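Local coordinates for protein putative lipase/esterase (Lactobacillus plantarum WCFS1, PDB 3BXP) that probably hydrolyses carboxylic esters, as a putative carboxylesterase of the alpha/beta-hydrolase superfamily, at residues 23-28 with 33-38; 86-91 with 142-147; 5-10 with 94-99. All blocks are in the same frame, centred on the assembly; numbering follows the deposited sequence. Where two conformers were deposited one is given.

How the interactions relate
Interactions 1 and 3 reach the same alpha/beta-hydrolase sheet; interaction 2 joins helix 85-99 to the loop 142-147. Interactions 2 and 3 share helix 85-99, and their centres lie about 11 Å apart. They meet directly: Gln145 N probably donates a hydrogen bond to Asp95 OD2 at 2.8 Å. The centres of interactions 1 and 3 are about 17 Å apart, and the two touch where Ile37 CD1 packs on Ile97 CG2 at 4.1 Å. Interactions 1 and 2 do not touch; their nearest atoms are about 8 Å apart. A bound buffer molecule, HEPES, lies about 9 Å from the side chain of Gln88 in interaction 2.

Interaction 1 (23-28 with 33-38); sequences LDQISD and VDYPIM. With PGR (R-1,2-propanediol), chain L.
Tyr35, Gln25 and Leu23 form the tightly packed part of this contact. Leu23 CD2 sits over one face of the Tyr35 ring, 3.8 Å from its centroid and 13° off the ring normal, a CH-pi contact. Val33 O lies over the opposite face. The phenol OH donates to Asp24 O at 2.8 Å, which fixes the far end of the ring. Gln25 bends back at chi2 (-64°), and its amide grips the backbone of Val33 twice. Val33 N donates to Gln25 OE1 at 2.9 Å in a nearly straight bond (176°), from above the carbonyl plane. Gln25 NE2 returns a bond to Val33 O at 2.8 Å. The two bonds hold the amide against rotation.

Both ends of the contact are looser. At the Ile26 end one water bridges Gln25 OE1, Ile26 N and Tyr35 OH. Ile26 is exposed and barely touches the other segment. At the other end Asp34 OD2 lies 2.7 Å from O1 of a propanediol, probably from the crystallisation liquor.

The contact lies at the surface, where the chain passes from strand 16-23 to strand 35-41. Strand 67-72 lies between these strands in the sheet, and its His67 meets Tyr35 edge-to-face.

Interaction 2 (86-91 with 142-147); sequences ALQQLG and DHYQGQ
Tyr144, Gly91 and Gln88 carry this contact, in which a loop of the alpha/beta-hydrolase fold lays an aromatic ring on helix 85-99. The loop runs from helix 133-138 to strand 150-154. The Tyr144 ring spans one turn of the helix, from Gly91 to Gln88. At its near end, Gly91 C lies over one face, offset toward the rim. Gly91 O is 3.5 Å from Tyr144 CB. The absence of a side chain at Gly91 makes this closeness possible, since a CB there would come within 2.9 Å of Tyr144 CD2 and clash.

At the far end the ring meets Gln88. Tyr144 CZ is 3.5 Å from Gln88 O, which approaches obliquely. Tyr144 OH is 3.6 Å from Gln88 CB. The chi1 of Tyr144, -53°, sets CG beside its own backbone N and turns the ring toward the helix. No direct hydrogen bond joins the two segments. The phenol OH is instead hydrogen-bonded to Thr11 OG1. The Gln88 chain runs out extended beyond CG, away from the ring, and its NE2 donates to Tyr139 O.

An alanine in place of Tyr144 would probably leave a gap over Gly91 and deprive Thr11 of its phenol partner.

Further along the loop, Gln145 N is held by Asp95 OD2 on the same helix. Here a single water sits between the two backbones, 2.9 Å from Gly91 O and 3.0 Å from Gln145 O.

Interaction 3 (5-10 with 94-99); sequences EQRTLN and IDWITT
Trp96 swings its indole out from helix 85-99 with CG anti to the backbone N (chi1 -178°), while Leu9 on strand 2-9 sets CG beside its own backbone N (chi1 -63°); this rotamer turns CD1 and CD2 toward the indole. This is helix-on-sheet packing in an alpha/beta-hydrolase fold, at strand 2-9, an outermost strand of the sheet within this chain. The short segments pass with their axes 11.5 Å apart, and the large indole spans much of that distance.

Leu9 meets the root and the five-membered ring of Trp96. Its CD1 is 3.8 Å from Trp96 CB. Its CD2 lies over the face of the five-membered ring, 4.2 Å from the centroid, in a CH-pi contact. The two side chains cross at about a right angle.

Glu5 and Arg7 come to the indole edge instead. Glu5 is extended and approaches from the opposite direction, with OE2 in the ring plane and 3.8 Å from Trp96 CZ2. Its OE1 accepts a hydrogen bond from Trp22 NE1, which ties the carboxylate to strand 16-23. Ile18 of strand 16-23 also touches Trp96, Leu9 and Arg7, so the indole packs against two strands.

Arg7 has two modelled conformers, and its part is less certain. In one of them the chain folds back at chi2 and chi3, and the guanidinium stands nearly perpendicular to the indole. There Arg7 NH1 and Glu5 OE2, 3.6 Å apart, form a long salt bridge, and Arg7 NH1 lies near the ring plane, 3.6 Å from Trp96 NE1.

Interaction 1 (23-28 with 33-38)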
loop_
_atom_site.group_PDB
_atom_site.type_symbol
_atom_site.label_atom_id
_atom_site.label_comp_id
_atom_site.label_asym_id
_atom_site.label_seq_id
_atom_site.Cartn_x
_atom_site.Cartn_y
_atom_site.Cartn_z
ATOM N N LEU B 23 9.819 -7.297 28.487
ATOM C CA LEU B 23 10.074 -8.721 28.181
ATOM C C LEU B 23 11.197 -9.279 29.043
ATOM O O LEU B 23 12.254 -8.674 29.149
ATOM C CB LEU B 23 10.390 -8.868 26.683
ATOM C CG LEU B 23 10.403 -10.260 26.065
ATOM C CD1 LEU B 23 9.088 -10.955 26.284
ATOM C CD2 LEU B 23 10.724 -10.115 24.566
ATOM N N ASP B 24 10.962 -10.436 29.660
ATOM C CA ASP B 24 12.017 -11.151 30.379
ATOM C C ASP B 24 13.138 -11.647 29.464
ATOM O O ASP B 24 12.932 -11.990 28.248
ATOM C CB ASP B 24 11.491 -12.397 31.119
ATOM C CG ASP B 24 10.576 -12.063 32.286
ATOM O OD1 ASP B 24 10.596 -10.920 32.751
ATOM O OD2 ASP B 24 9.870 -12.984 32.751
ATOM N N GLN B 25 14.319 -11.704 30.066
ATOM C CA GLN B 25 15.468 -12.430 29.494
ATOM C C GLN B 25 15.203 -13.922 29.576
ATOM O O GLN B 25 14.430 -14.356 30.425
ATOM C CB GLN B 25 16.737 -12.051 30.255
ATOM C CG GLN B 25 17.157 -10.601 30.052
ATOM C CD GLN B 25 17.531 -10.322 28.640
ATOM O OE1 GLN B 25 18.383 -11.034 28.059
ATOM N NE2 GLN B 25 16.919 -9.304 28.042
ATOM N N ILE B 26 15.880 -14.652 28.694
ATOM C CA ILE B 26 15.825 -16.111 28.634
ATOM C C ILE B 26 16.369 -16.728 29.913
ATOM O O ILE B 26 16.016 -17.857 30.289
ATOM C CB ILE B 26 16.612 -16.623 27.410
ATOM C CG1 ILE B 26 15.805 -16.407 26.131
ATOM C CG2 ILE B 26 16.929 -18.098 27.546
ATOM C CD1 ILE B 26 14.399 -16.976 26.178
ATOM N N SER B 27 17.245 -15.966 30.558
ATOM C CA SER B 27 17.865 -16.296 31.836
ATOM C C SER B 27 18.350 -15.033 32.551
ATOM O O SER B 27 18.851 -14.120 31.914
ATOM C CB SER B 27 19.052 -17.251 31.629
ATOM O OG SER B 27 19.806 -17.395 32.826
ATOM N N ASP B 28 18.200 -15.010 33.873
ATOM C CA ASP B 28 18.705 -13.887 34.704
ATOM C C ASP B 28 20.231 -13.872 34.822
ATOM O O ASP B 28 20.826 -12.909 35.293
ATOM C CB ASP B 28 18.121 -13.956 36.122
ATOM N N VAL B 33 20.431 -9.827 26.459
ATOM C CA VAL B 33 20.129 -9.514 25.054
ATOM C C VAL B 33 19.202 -8.324 25.068
ATOM O O VAL B 33 18.141 -8.345 25.690
ATOM C CB VAL B 33 19.497 -10.669 24.309
ATOM C CG1 VAL B 33 19.046 -10.208 22.932
ATOM C CG2 VAL B 33 20.455 -11.828 24.249
ATOM N N ASP B 34 19.667 -7.223 24.498
ATOM C CA ASP B 34 18.902 -5.997 24.503
ATOM C C ASP B 34 17.862 -6.062 23.407
ATOM O O ASP B 34 18.198 -6.280 22.237
ATOM C CB ASP B 34 19.804 -4.752 24.371
ATOM C CG ASP B 34 20.648 -4.520 25.594
ATOM O OD1 ASP B 34 20.230 -4.815 26.738
ATOM O OD2 ASP B 34 21.749 -3.999 25.405
ATOM N N TYR B 35 16.606 -5.995 23.806
ATOM C CA TYR B 35 15.473 -6.125 22.879
ATOM C C TYR B 35 15.079 -4.772 22.339
ATOM O O TYR B 35 15.135 -3.749 23.052
ATOM C CB TYR B 35 14.211 -6.704 23.553
ATOM C CG TYR B 35 14.349 -8.072 24.156
ATOM C CD1 TYR B 35 14.777 -9.148 23.416
ATOM C CD2 TYR B 35 13.995 -8.272 25.478
ATOM C CE1 TYR B 35 14.896 -10.419 24.022
ATOM C CE2 TYR B 35 14.078 -9.504 26.065
ATOM C CZ TYR B 35 14.519 -10.564 25.359
ATOM O OH TYR B 35 14.558 -11.786 26.034
ATOM N N PRO B 36 14.662 -4.733 21.058
ATOM C CA PRO B 36 13.973 -3.556 20.568
ATOM C C PRO B 36 12.730 -3.249 21.379
ATOM O O PRO B 36 12.237 -4.059 22.153
ATOM C CB PRO B 36 13.535 -3.941 19.110
ATOM C CG PRO B 36 14.258 -5.188 18.775
ATOM C CD PRO B 36 14.550 -5.865 20.125
ATOM N N ILE B 37 12.199 -2.046 21.207
ATOM C CA ILE B 37 11.030 -1.630 21.992
ATOM C C ILE B 37 10.090 -0.808 21.117
ATOM O O ILE B 37 10.517 0.072 20.337
ATOM C CB ILE B 37 11.489 -0.796 23.271
ATOM C CG1 ILE B 37 10.313 -0.301 24.144
ATOM C CG2 ILE B 37 12.309 0.454 22.889
ATOM C CD1 ILE B 37 10.656 -0.190 25.598
HETATM N N MSE B 38 8.826 -1.099 21.252
HETATM C CA MSE B 38 7.780 -0.371 20.523
HETATM C C MSE B 38 6.983 0.447 21.501
HETATM O O MSE B 38 6.388 -0.077 22.422
HETATM C CB MSE B 38 6.816 -1.316 19.803
HETATM C CG MSE B 38 5.866 -0.582 18.965
HETATM SE SE MSE B 38 4.798 -1.799 17.870
HETATM C CE MSE B 38 6.243 -2.551 16.771
HETATM C C1 PGR L . 21.406 -0.323 26.173
HETATM C C2 PGR L . 22.309 -0.410 27.386
HETATM C C3 PGR L . 23.358 -1.491 27.151
HETATM O O1 PGR L . 20.803 -1.593 26.173
HETATM O O2 PGR L . 22.823 0.902 27.569
HETATM O O HOH W 1 17.380 -13.182 26.573
#

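Interaction 2 (86-91 with 142-147)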
loop_
_atom_site.group_PDB
_atom_site.type_symbol
_atom_site.label_atom_id
_atom_site.label_comp_id
_atom_site.label_asym_id
_atom_site.label_seq_id
_atom_site.Cartn_x
_atom_site.Cartn_y
_atom_site.Cartn_z
ATOM N N ALA B 86 1.502 16.614 23.587
ATOM C CA ALA B 86 1.684 15.202 23.236
ATOM C C ALA B 86 3.084 14.916 22.684
ATOM O O ALA B 86 3.610 13.848 22.937
ATOM C CB ALA B 86 0.598 14.712 22.243
ATOM N N LEU B 87 3.630 15.834 21.905
ATOM C CA LEU B 87 4.980 15.711 21.312
ATOM C C LEU B 87 6.074 15.672 22.408
ATOM O O LEU B 87 6.967 14.820 22.392
ATOM C CB LEU B 87 5.261 16.860 20.332
ATOM C CG LEU B 87 4.387 16.973 19.110
ATOM C CD1 LEU B 87 4.694 18.279 18.390
ATOM C CD2 LEU B 87 4.573 15.773 18.180
ATOM N N GLN B 88 5.926 16.551 23.398
ATOM C CA GLN B 88 6.836 16.637 24.567
ATOM C C GLN B 88 6.751 15.355 25.398
ATOM O O GLN B 88 7.767 14.786 25.796
ATOM C CB GLN B 88 6.544 17.917 25.371
ATOM C CG GLN B 88 6.848 19.167 24.545
ATOM C CD GLN B 88 6.244 20.495 25.011
ATOM O OE1 GLN B 88 5.301 20.567 25.783
ATOM N NE2 GLN B 88 6.768 21.568 24.448
ATOM N N GLN B 89 5.529 14.847 25.580
ATOM C CA GLN B 89 5.310 13.595 26.334
ATOM C C GLN B 89 5.901 12.376 25.636
ATOM O O GLN B 89 6.447 11.497 26.272
ATOM C CB GLN B 89 3.820 13.376 26.549
ATOM C CG GLN B 89 3.142 14.416 27.414
ATOM C CD GLN B 89 1.609 14.343 27.399
ATOM O OE1 GLN B 89 0.962 13.865 26.439
ATOM N NE2 GLN B 89 1.011 14.850 28.487
ATOM N N LEU B 90 5.792 12.346 24.322
ATOM C CA LEU B 90 6.359 11.250 23.551
ATOM C C LEU B 90 7.903 11.367 23.663
ATOM O O LEU B 90 8.586 10.389 23.890
ATOM C CB LEU B 90 5.886 11.307 22.118
ATOM C CG LEU B 90 6.399 10.270 21.118
ATOM C CD1 LEU B 90 6.466 8.830 21.703
ATOM C CD2 LEU B 90 5.554 10.315 19.834
ATOM N N GLY B 91 8.426 12.580 23.532
ATOM C CA GLY B 91 9.845 12.795 23.787
ATOM C C GLY B 91 10.306 12.394 25.193
ATOM O O GLY B 91 11.403 11.813 25.366
ATOM N N ASP B 142 14.578 19.136 22.469
ATOM C CA ASP B 142 16.022 18.990 22.600
ATOM C C ASP B 142 16.413 18.924 24.079
ATOM O O ASP B 142 17.587 18.888 24.427
ATOM C CB ASP B 142 16.754 20.113 21.847
ATOM C CG ASP B 142 16.276 21.508 22.235
ATOM O OD1 ASP B 142 15.556 21.654 23.247
ATOM O OD2 ASP B 142 16.645 22.466 21.521
ATOM N N HIS B 143 15.407 18.887 24.942
ATOM C CA HIS B 143 15.616 18.670 26.351
ATOM C C HIS B 143 15.635 17.159 26.670
ATOM O O HIS B 143 15.992 16.730 27.764
ATOM C CB HIS B 143 14.527 19.427 27.118
ATOM C CG HIS B 143 14.588 20.913 26.895
ATOM N ND1 HIS B 143 14.754 21.470 25.638
ATOM C CD2 HIS B 143 14.559 21.952 27.764
ATOM C CE1 HIS B 143 14.803 22.786 25.745
ATOM N NE2 HIS B 143 14.677 23.104 27.022
ATOM N N TYR B 144 15.275 16.344 25.688
ATOM C CA TYR B 144 15.114 14.919 25.944
ATOM C C TYR B 144 16.144 14.099 25.199
ATOM O O TYR B 144 16.512 14.411 24.102
ATOM C CB TYR B 144 13.728 14.437 25.467
ATOM C CG TYR B 144 12.592 15.242 26.021
ATOM C CD1 TYR B 144 12.296 15.211 27.358
ATOM C CD2 TYR B 144 11.804 16.003 25.182
ATOM C CE1 TYR B 144 11.246 15.949 27.869
ATOM C CE2 TYR B 144 10.756 16.714 25.657
ATOM C CZ TYR B 144 10.480 16.703 27.010
ATOM O OH TYR B 144 9.428 17.464 27.482
ATOM N N GLN B 145 16.545 13.007 25.834
ATOM C CA GLN B 145 17.400 11.972 25.243
ATOM C C GLN B 145 16.632 10.936 24.474
ATOM O O GLN B 145 15.468 10.626 24.774
ATOM C CB GLN B 145 18.186 11.266 26.360
ATOM C CG GLN B 145 19.235 12.107 27.008
ATOM C CD GLN B 145 20.337 12.470 26.080
ATOM O OE1 GLN B 145 20.941 11.613 25.530
ATOM N NE2 GLN B 145 20.588 13.740 25.888
ATOM N N GLY B 146 17.312 10.360 23.492
ATOM C CA GLY B 146 16.883 9.164 22.804
ATOM C C GLY B 146 16.218 9.562 21.520
ATOM O O GLY B 146 15.720 10.694 21.384
ATOM N N GLN B 147 16.248 8.662 20.555
ATOM C CA GLN B 147 15.535 8.874 19.294
ATOM C C GLN B 147 15.030 7.566 18.714
ATOM O O GLN B 147 15.571 6.526 18.911
ATOM C CB GLN B 147 16.366 9.638 18.275
ATOM C CG GLN B 147 17.754 9.076 18.017
ATOM C CD GLN B 147 18.587 10.019 17.148
ATOM O OE1 GLN B 147 18.914 11.141 17.554
ATOM N NE2 GLN B 147 18.901 9.575 15.939
HETATM O O HOH W 2 13.262 11.919 23.169
#

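Interaction 3 (5-10 with 94-99)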
loop_
_atom_site.group_PDB
_atom_site.type_symbol
_atom_site.label_atom_id
_atom_site.label_comp_id
_atom_site.label_asym_id
_atom_site.label_seq_id
_atom_site.Cartn_x
_atom_site.Cartn_y
_atom_site.Cartn_z
ATOM N N GLU B 5 4.877 -2.575 34.354
ATOM C CA GLU B 5 5.179 -1.403 35.204
ATOM C C GLU B 5 4.251 -0.269 34.811
ATOM O O GLU B 5 4.273 0.192 33.709
ATOM C CB GLU B 5 6.629 -0.958 34.989
ATOM C CG GLU B 5 6.993 0.281 35.771
ATOM C CD GLU B 5 8.466 0.585 35.777
ATOM O OE1 GLU B 5 9.274 -0.063 35.061
ATOM O OE2 GLU B 5 8.829 1.496 36.519
ATOM N N GLN B 6 3.445 0.205 35.753
ATOM C CA GLN B 6 2.581 1.361 35.529
ATOM C C GLN B 6 3.285 2.571 36.117
ATOM O O GLN B 6 3.850 2.495 37.206
ATOM C CB GLN B 6 1.263 1.206 36.320
ATOM C CG GLN B 6 0.580 -0.101 36.259
ATOM C CD GLN B 6 -0.075 -0.309 34.971
ATOM O OE1 GLN B 6 -0.137 0.601 34.133
ATOM N NE2 GLN B 6 -0.603 -1.505 34.773
ATOM N N ARG B 7 3.290 3.698 35.400
ATOM C CA ARG B 7 3.837 4.932 35.935
ATOM C C ARG B 7 3.071 6.128 35.444
ATOM O O ARG B 7 2.479 6.102 34.360
ATOM C CB ARG B 7 5.291 5.192 35.490
ATOM C CG ARG B 7 6.359 4.160 35.890
ATOM C CD ARG B 7 6.898 4.303 37.324
ATOM N NE ARG B 7 7.486 5.603 37.628
ATOM C CZ ARG B 7 8.786 5.874 37.603
ATOM N NH1 ARG B 7 9.651 4.935 37.259
ATOM N NH2 ARG B 7 9.226 7.094 37.910
ATOM N N THR B 8 3.146 7.195 36.237
ATOM C CA THR B 8 2.666 8.507 35.839
ATOM C C THR B 8 3.911 9.371 35.732
ATOM O O THR B 8 4.660 9.569 36.733
ATOM C CB THR B 8 1.676 9.142 36.887
ATOM O OG1 THR B 8 0.553 8.270 37.062
ATOM C CG2 THR B 8 1.150 10.534 36.478
ATOM N N LEU B 9 4.148 9.850 34.519
ATOM C CA LEU B 9 5.301 10.697 34.223
ATOM C C LEU B 9 4.798 12.087 34.064
ATOM O O LEU B 9 3.631 12.326 33.961
ATOM C CB LEU B 9 6.005 10.252 32.931
ATOM C CG LEU B 9 6.637 8.843 32.907
ATOM C CD1 LEU B 9 7.360 8.611 31.600
ATOM C CD2 LEU B 9 7.542 8.646 34.104
ATOM N N ASN B 10 5.718 13.021 34.005
ATOM C CA ASN B 10 5.368 14.443 33.915
ATOM C C ASN B 10 6.429 15.184 33.153
ATOM O O ASN B 10 7.643 14.984 33.361
ATOM C CB ASN B 10 5.178 15.045 35.304
ATOM C CG ASN B 10 4.549 16.458 35.275
ATOM O OD1 ASN B 10 4.193 16.982 34.223
ATOM N ND2 ASN B 10 4.369 17.048 36.456
ATOM N N ILE B 94 10.353 8.516 25.434
ATOM C CA ILE B 94 11.570 8.018 24.823
ATOM C C ILE B 94 12.755 8.230 25.801
ATOM O O ILE B 94 13.555 7.308 26.063
ATOM C CB ILE B 94 11.862 8.688 23.467
ATOM C CG1 ILE B 94 10.817 8.247 22.397
ATOM C CG2 ILE B 94 13.268 8.342 23.025
ATOM C CD1 ILE B 94 10.788 9.145 21.124
ATOM N N ASP B 95 12.855 9.421 26.364
ATOM C CA ASP B 95 13.894 9.683 27.373
ATOM C C ASP B 95 13.799 8.724 28.554
ATOM O O ASP B 95 14.754 8.056 28.950
ATOM C CB ASP B 95 13.745 11.120 27.840
ATOM C CG ASP B 95 14.853 11.571 28.761
ATOM O OD1 ASP B 95 14.906 11.040 29.853
ATOM O OD2 ASP B 95 15.612 12.491 28.431
ATOM N N TRP B 96 12.590 8.570 29.077
ATOM C CA TRP B 96 12.411 7.643 30.200
ATOM C C TRP B 96 12.882 6.214 29.857
ATOM O O TRP B 96 13.604 5.557 30.616
ATOM C CB TRP B 96 10.960 7.667 30.684
ATOM C CG TRP B 96 10.738 6.779 31.854
ATOM C CD1 TRP B 96 11.038 7.043 33.179
ATOM C CD2 TRP B 96 10.159 5.461 31.827
ATOM N NE1 TRP B 96 10.669 5.959 33.956
ATOM C CE2 TRP B 96 10.140 4.985 33.152
ATOM C CE3 TRP B 96 9.641 4.643 30.801
ATOM C CZ2 TRP B 96 9.621 3.717 33.481
ATOM C CZ3 TRP B 96 9.145 3.384 31.138
ATOM C CH2 TRP B 96 9.140 2.946 32.467
ATOM N N ILE B 97 12.538 5.753 28.659
ATOM C CA ILE B 97 12.954 4.423 28.209
ATOM C C ILE B 97 14.475 4.332 28.248
ATOM O O ILE B 97 15.002 3.316 28.677
ATOM C CB ILE B 97 12.393 4.106 26.803
ATOM C CG1 ILE B 97 10.874 3.797 26.905
ATOM C CG2 ILE B 97 13.168 2.969 26.139
ATOM C CD1 ILE B 97 10.095 3.899 25.628
ATOM N N THR B 98 15.171 5.372 27.790
ATOM C CA THR B 98 16.629 5.330 27.808
ATOM C C THR B 98 17.159 5.173 29.230
ATOM O O THR B 98 18.146 4.493 29.459
ATOM C CB THR B 98 17.342 6.528 27.094
ATOM O OG1 THR B 98 17.152 7.763 27.791
ATOM C CG2 THR B 98 16.893 6.654 25.668
ATOM N N THR B 99 16.497 5.791 30.200
ATOM C CA THR B 99 16.965 5.741 31.539
ATOM C C THR B 99 16.761 4.314 32.063
ATOM O O THR B 99 17.395 3.951 33.042
ATOM C CB THR B 99 16.284 6.777 32.502
ATOM O OG1 THR B 99 14.931 6.410 32.729
ATOM C CG2 THR B 99 16.369 8.228 31.955
#